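Local atomic coordinates of triosephosphate isomerase (Toxoplasma gondii, PDB entry 5UPR), a protein that probably interconverts D-glyceraldehyde 3-phosphate and dihydroxyacetone phosphate, a step of glycolysis and gluconeogenesis, as a homodimer of TIM-barrel subunits. Residues A[174-179]-A[200-205]; A[193-198]-A[232-237]. One frame throughout, in Å; residues are numbered along the deposited sequence.

Helix 192-209 of the barrel serves both contacts, and it meets a different layer of the fold in each. Interaction 1 lies deep, its centre about 11 Å from the centre of the chain: the inner face of the helix presses on strand 174-178 through apolar side chains alone. Interaction 2 lies farther out, about 17 Å from that centre, where the same helix meets its neighbour 228-234 and the turn that follows from Leu234; here a small apolar pair is joined by an amide oxygen set against a glycine backbone. The two areas adjoin, with Tyr178 CZ 3.6 Å from Thr198 CG2, and Asp239 binds Gln196 of one contact and Arg200 and Arg203 of the other.

Interaction 1: residues A[174-179]-A[200-205]; sequences IVIAYE and RDIRNW
Ile202 packs against both Ile176 and Tyr178, joining helix 192-209 to the strand 174-178 that precedes it, one beta-alpha unit of the TIM barrel. The general rule for such barrels is that every second strand residue points outward into the helix layer, and this unit follows it: Ile176 and Tyr178 face the helix, while Ala177 between them points away from it. The tight part of the contact rests on a single helix residue whose two branches separate. With chi1 at -70°, Ile202 sets CG2 anti to its backbone N and keeps CG1 beside that nitrogen, which lets the methyls serve different partners. Ile202 CG2 lies 4.0 Å from Ile176 CD1 and 4.2 Å from Ile176 CG2, the two side chains running alongside in opposite senses. The longer branch ends on the tyrosine, where Ile202 CD1 comes to 3.8 Å from Tyr178 CB. Ile138 of strand 133-138 touches both isoleucines and Leu158 of helix 150-164 touches Ile176; all three contact residues are buried.

The open side of the helix is quite different. Asn204 is exposed, Arg200 and Asp201 partly so, and Arg200 forms a salt bridge with Asp239. Buried Arg203 lies at the flank, with salt bridges to Asp239 and Asp241. No hydrogen bond crosses between the two segments; the strand spends its backbone groups on its neighbours in the sheet. The tyrosine hydroxyl, carried past the isoleucine, is hydrogen-bonded to Glu140 and Arg145, which anchor the far end of the ring. At its near end, Ile202 CD1 approaches obliquely, 4.0 Å from Tyr178 CG and 4.1 Å from Tyr178 CD1.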
# COMPACT_ATOMS: atom_id res chain seq x y z
N ILE A 174 3.49 21.28 1.11
CA ILE A 174 2.10 20.84 1.06
C ILE A 174 1.30 21.56 -0.03
O ILE A 174 1.47 22.74 -0.23
CB ILE A 174 1.41 21.07 2.42
CG1 ILE A 174 1.96 20.04 3.45
CG2 ILE A 174 -0.09 20.96 2.35
CD1 ILE A 174 1.47 20.27 4.83
N VAL A 175 0.50 20.78 -0.76
CA VAL A 175 -0.57 21.21 -1.66
C VAL A 175 -1.84 20.65 -1.06
O VAL A 175 -1.89 19.49 -0.69
CB VAL A 175 -0.36 20.66 -3.06
CG1 VAL A 175 -1.62 20.79 -3.92
CG2 VAL A 175 0.83 21.37 -3.74
N ILE A 176 -2.88 21.45 -0.90
CA ILE A 176 -4.14 20.99 -0.31
C ILE A 176 -5.11 20.66 -1.47
O ILE A 176 -5.31 21.49 -2.39
CB ILE A 176 -4.76 22.08 0.57
CG1 ILE A 176 -3.84 22.30 1.79
CG2 ILE A 176 -6.20 21.66 1.05
CD1 ILE A 176 -4.33 23.32 2.77
N ALA A 177 -5.68 19.46 -1.45
CA ALA A 177 -6.68 19.07 -2.43
C ALA A 177 -8.04 19.06 -1.74
O ALA A 177 -8.26 18.29 -0.82
CB ALA A 177 -6.40 17.71 -3.02
N TYR A 178 -8.91 19.96 -2.18
CA TYR A 178 -10.25 20.06 -1.63
C TYR A 178 -11.10 19.21 -2.54
O TYR A 178 -11.31 19.59 -3.71
CB TYR A 178 -10.76 21.50 -1.58
CG TYR A 178 -12.24 21.55 -1.28
CD1 TYR A 178 -12.74 20.96 -0.15
CD2 TYR A 178 -13.14 22.13 -2.17
CE1 TYR A 178 -14.11 20.90 0.09
CE2 TYR A 178 -14.51 22.08 -1.94
CZ TYR A 178 -15.00 21.47 -0.80
OH TYR A 178 -16.33 21.38 -0.52
N GLU A 179 -11.58 18.05 -2.03
CA GLU A 179 -12.46 17.19 -2.77
C GLU A 179 -13.71 16.92 -1.96
O GLU A 179 -13.66 16.09 -1.09
CB GLU A 179 -11.85 15.83 -3.19
CG GLU A 179 -10.51 15.92 -3.86
CD GLU A 179 -10.11 14.54 -4.51
OE1 GLU A 179 -10.21 14.43 -5.74
OE2 GLU A 179 -9.71 13.53 -3.82
N ARG A 200 -11.29 29.74 -0.71
CA ARG A 200 -10.96 30.95 0.04
C ARG A 200 -11.09 30.74 1.57
O ARG A 200 -10.29 31.25 2.29
CB ARG A 200 -11.80 32.13 -0.45
CG ARG A 200 -11.48 33.49 0.19
CD ARG A 200 -10.01 33.79 0.13
NE ARG A 200 -9.79 35.16 -0.32
CZ ARG A 200 -8.76 35.55 -1.08
NH1 ARG A 200 -7.77 34.70 -1.46
NH2 ARG A 200 -8.67 36.84 -1.46
N ASP A 201 -12.08 29.98 2.04
CA ASP A 201 -12.18 29.58 3.42
C ASP A 201 -10.96 28.76 3.86
O ASP A 201 -10.48 28.94 4.96
CB ASP A 201 -13.42 28.70 3.68
CG ASP A 201 -14.74 29.46 3.64
OD1 ASP A 201 -14.74 30.71 3.77
OD2 ASP A 201 -15.76 28.73 3.58
N ILE A 202 -10.49 27.85 3.03
CA ILE A 202 -9.33 27.05 3.30
C ILE A 202 -8.10 27.97 3.41
O ILE A 202 -7.29 27.81 4.35
CB ILE A 202 -9.13 25.95 2.24
CG1 ILE A 202 -10.21 24.90 2.37
CG2 ILE A 202 -7.69 25.36 2.34
CD1 ILE A 202 -10.33 24.08 1.14
N ARG A 203 -7.99 28.92 2.51
CA ARG A 203 -6.84 29.87 2.54
C ARG A 203 -6.91 30.79 3.77
O ARG A 203 -5.89 31.06 4.36
CB ARG A 203 -6.72 30.64 1.23
CG ARG A 203 -5.35 31.27 0.99
CD ARG A 203 -5.21 31.98 -0.36
NE ARG A 203 -5.55 31.07 -1.48
CZ ARG A 203 -4.78 30.09 -1.94
NH1 ARG A 203 -3.59 29.84 -1.45
NH2 ARG A 203 -5.23 29.32 -2.94
N ASN A 204 -8.10 31.18 4.20
CA ASN A 204 -8.28 31.99 5.41
C ASN A 204 -7.91 31.13 6.61
O ASN A 204 -7.35 31.67 7.56
CB ASN A 204 -9.70 32.55 5.62
CG ASN A 204 -10.12 33.58 4.58
OD1 ASN A 204 -9.29 34.20 3.90
ND2 ASN A 204 -11.45 33.75 4.42
N TRP A 205 -8.19 29.83 6.58
CA TRP A 205 -7.76 28.95 7.65
C TRP A 205 -6.24 28.94 7.75
O TRP A 205 -5.70 29.07 8.87
CB TRP A 205 -8.32 27.50 7.52
CG TRP A 205 -7.91 26.63 8.69
CD1 TRP A 205 -8.59 26.45 9.88
CD2 TRP A 205 -6.68 25.91 8.82
NE1 TRP A 205 -7.84 25.67 10.73
CE2 TRP A 205 -6.69 25.29 10.09
CE3 TRP A 205 -5.59 25.70 7.96
CZ2 TRP A 205 -5.59 24.57 10.56
CZ3 TRP A 205 -4.49 24.92 8.45
CH2 TRP A 205 -4.55 24.35 9.70

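Interaction 2: residues A[193-198]-A[232-237]; sequences ALAQET and KELFEG
Ala195 and Gln196, consecutive on helix 192-209, make the contact with Leu234 and Gly237. One residue earlier, the carbonyl of Leu194 takes two bonds from Thr198: Leu194 O accepts from Thr198 N at 3.0 Å and from Thr198 OG1 at 2.9 Å, the two donors arriving from opposite faces of the carbonyl plane. Next comes Ala195, whose methyl points at the neighbouring helix and meets one branch of the leucine, Ala195 CB lying 3.8 Å from Leu234 CD2. Both side chains also rest on Tyr222 of strand 220-222, which forms the floor of this small apolar patch.

In an eight-fold beta-alpha barrel, neighbouring outer helices pack side by side over the strands, and helices 192-209 and 228-234 are such a pair, although the short helix 212-217 intervenes in sequence. A small residue suits the close approach: the CA atoms of Ala195 and Leu234 are 7.2 Å apart.

Gln196 then reaches beyond the helix to the type I turn running from Leu234 to Gly237. Its CG stands anti to the backbone N (chi1 166°), and the bend at chi2, 59°, turns OE1 toward the glycine. As a result Gln196 OE1 comes within 3.2 Å of Gly237 CA and equally near to Gly237 C, a closeness that goes with its hydrogen bond to a residue just outside the two segments. The other end of the amide is fixed too, Gln196 NE2 being hydrogen-bonded to Asp239. At the end of the segment Thr198 turns to other neighbours, its OG1 also hydrogen-bonded to Arg145 and its side chain packed on Thr150 and Leu154 of helix 150-164.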
# COMPACT_ATOMS: atom_id res chain seq x y z
N ALA A 193 -18.55 28.82 -8.37
CA ALA A 193 -18.79 29.68 -7.18
C ALA A 193 -18.53 28.93 -5.87
O ALA A 193 -17.86 29.44 -5.00
CB ALA A 193 -20.23 30.24 -7.19
N LEU A 194 -19.05 27.72 -5.72
CA LEU A 194 -18.83 26.91 -4.48
C LEU A 194 -17.37 26.55 -4.27
O LEU A 194 -16.84 26.66 -3.16
CB LEU A 194 -19.71 25.64 -4.49
CG LEU A 194 -19.65 24.77 -3.26
CD1 LEU A 194 -20.94 23.94 -3.06
CD2 LEU A 194 -18.44 23.82 -3.25
N ALA A 195 -16.68 26.20 -5.33
CA ALA A 195 -15.25 25.87 -5.26
C ALA A 195 -14.48 27.10 -4.81
O ALA A 195 -13.71 27.01 -3.86
CB ALA A 195 -14.70 25.32 -6.56
N GLN A 196 -14.69 28.23 -5.46
CA GLN A 196 -13.95 29.43 -5.11
C GLN A 196 -14.20 29.85 -3.66
O GLN A 196 -13.25 30.16 -2.96
CB GLN A 196 -14.32 30.59 -6.07
CG GLN A 196 -13.88 31.97 -5.59
CD GLN A 196 -12.38 32.10 -5.37
OE1 GLN A 196 -11.57 31.40 -6.00
NE2 GLN A 196 -12.00 33.04 -4.47
N GLU A 197 -15.47 29.82 -3.24
CA GLU A 197 -15.84 30.18 -1.86
C GLU A 197 -15.09 29.28 -0.82
O GLU A 197 -14.51 29.77 0.17
CB GLU A 197 -17.35 30.05 -1.64
CG GLU A 197 -17.78 30.71 -0.34
CD GLU A 197 -19.23 30.46 0.10
OE1 GLU A 197 -19.71 29.32 0.21
OE2 GLU A 197 -19.92 31.44 0.37
N THR A 198 -15.14 27.98 -1.06
CA THR A 198 -14.58 27.04 -0.09
C THR A 198 -13.05 27.11 -0.11
O THR A 198 -12.42 26.99 0.94
CB THR A 198 -15.01 25.60 -0.37
OG1 THR A 198 -16.41 25.53 -0.49
CG2 THR A 198 -14.59 24.69 0.78
N LYS A 232 -12.00 24.81 -17.16
CA LYS A 232 -11.72 26.24 -17.39
C LYS A 232 -12.59 27.14 -16.53
O LYS A 232 -12.11 28.06 -15.97
CB LYS A 232 -11.88 26.62 -18.85
CG LYS A 232 -10.75 26.12 -19.71
CD LYS A 232 -10.94 26.61 -21.16
CE LYS A 232 -9.61 26.83 -21.89
NZ LYS A 232 -8.52 27.43 -21.03
N GLU A 233 -13.88 26.85 -16.42
CA GLU A 233 -14.77 27.65 -15.59
C GLU A 233 -14.34 27.55 -14.11
O GLU A 233 -14.24 28.56 -13.41
CB GLU A 233 -16.21 27.19 -15.77
CG GLU A 233 -17.24 28.08 -15.06
CD GLU A 233 -18.62 27.42 -14.93
OE1 GLU A 233 -18.87 26.29 -15.42
OE2 GLU A 233 -19.51 28.04 -14.36
N LEU A 234 -14.04 26.34 -13.65
CA LEU A 234 -13.56 26.17 -12.27
C LEU A 234 -12.33 26.99 -11.93
O LEU A 234 -12.27 27.63 -10.88
CB LEU A 234 -13.32 24.68 -11.97
CG LEU A 234 -14.59 23.87 -11.64
CD1 LEU A 234 -14.24 22.41 -11.82
CD2 LEU A 234 -14.93 24.14 -10.21
N PHE A 235 -11.39 27.03 -12.88
CA PHE A 235 -10.10 27.70 -12.70
C PHE A 235 -10.16 29.24 -12.75
O PHE A 235 -9.15 29.90 -12.47
CB PHE A 235 -9.12 27.19 -13.78
CG PHE A 235 -7.68 27.53 -13.51
CD1 PHE A 235 -6.94 26.87 -12.51
CD2 PHE A 235 -7.05 28.53 -14.25
CE1 PHE A 235 -5.62 27.22 -12.25
CE2 PHE A 235 -5.73 28.89 -14.01
CZ PHE A 235 -5.00 28.24 -13.02
N GLU A 236 -11.31 29.81 -13.11
CA GLU A 236 -11.48 31.25 -13.02
C GLU A 236 -11.39 31.74 -11.59
O GLU A 236 -11.06 32.87 -11.38
CB GLU A 236 -12.78 31.71 -13.68
CG GLU A 236 -12.76 31.43 -15.18
CD GLU A 236 -14.13 31.64 -15.86
OE1 GLU A 236 -15.10 32.08 -15.19
OE2 GLU A 236 -14.22 31.40 -17.07
N GLY A 237 -11.66 30.88 -10.59
CA GLY A 237 -11.51 31.30 -9.22
C GLY A 237 -10.07 31.64 -8.86
O GLY A 237 -9.15 30.88 -9.08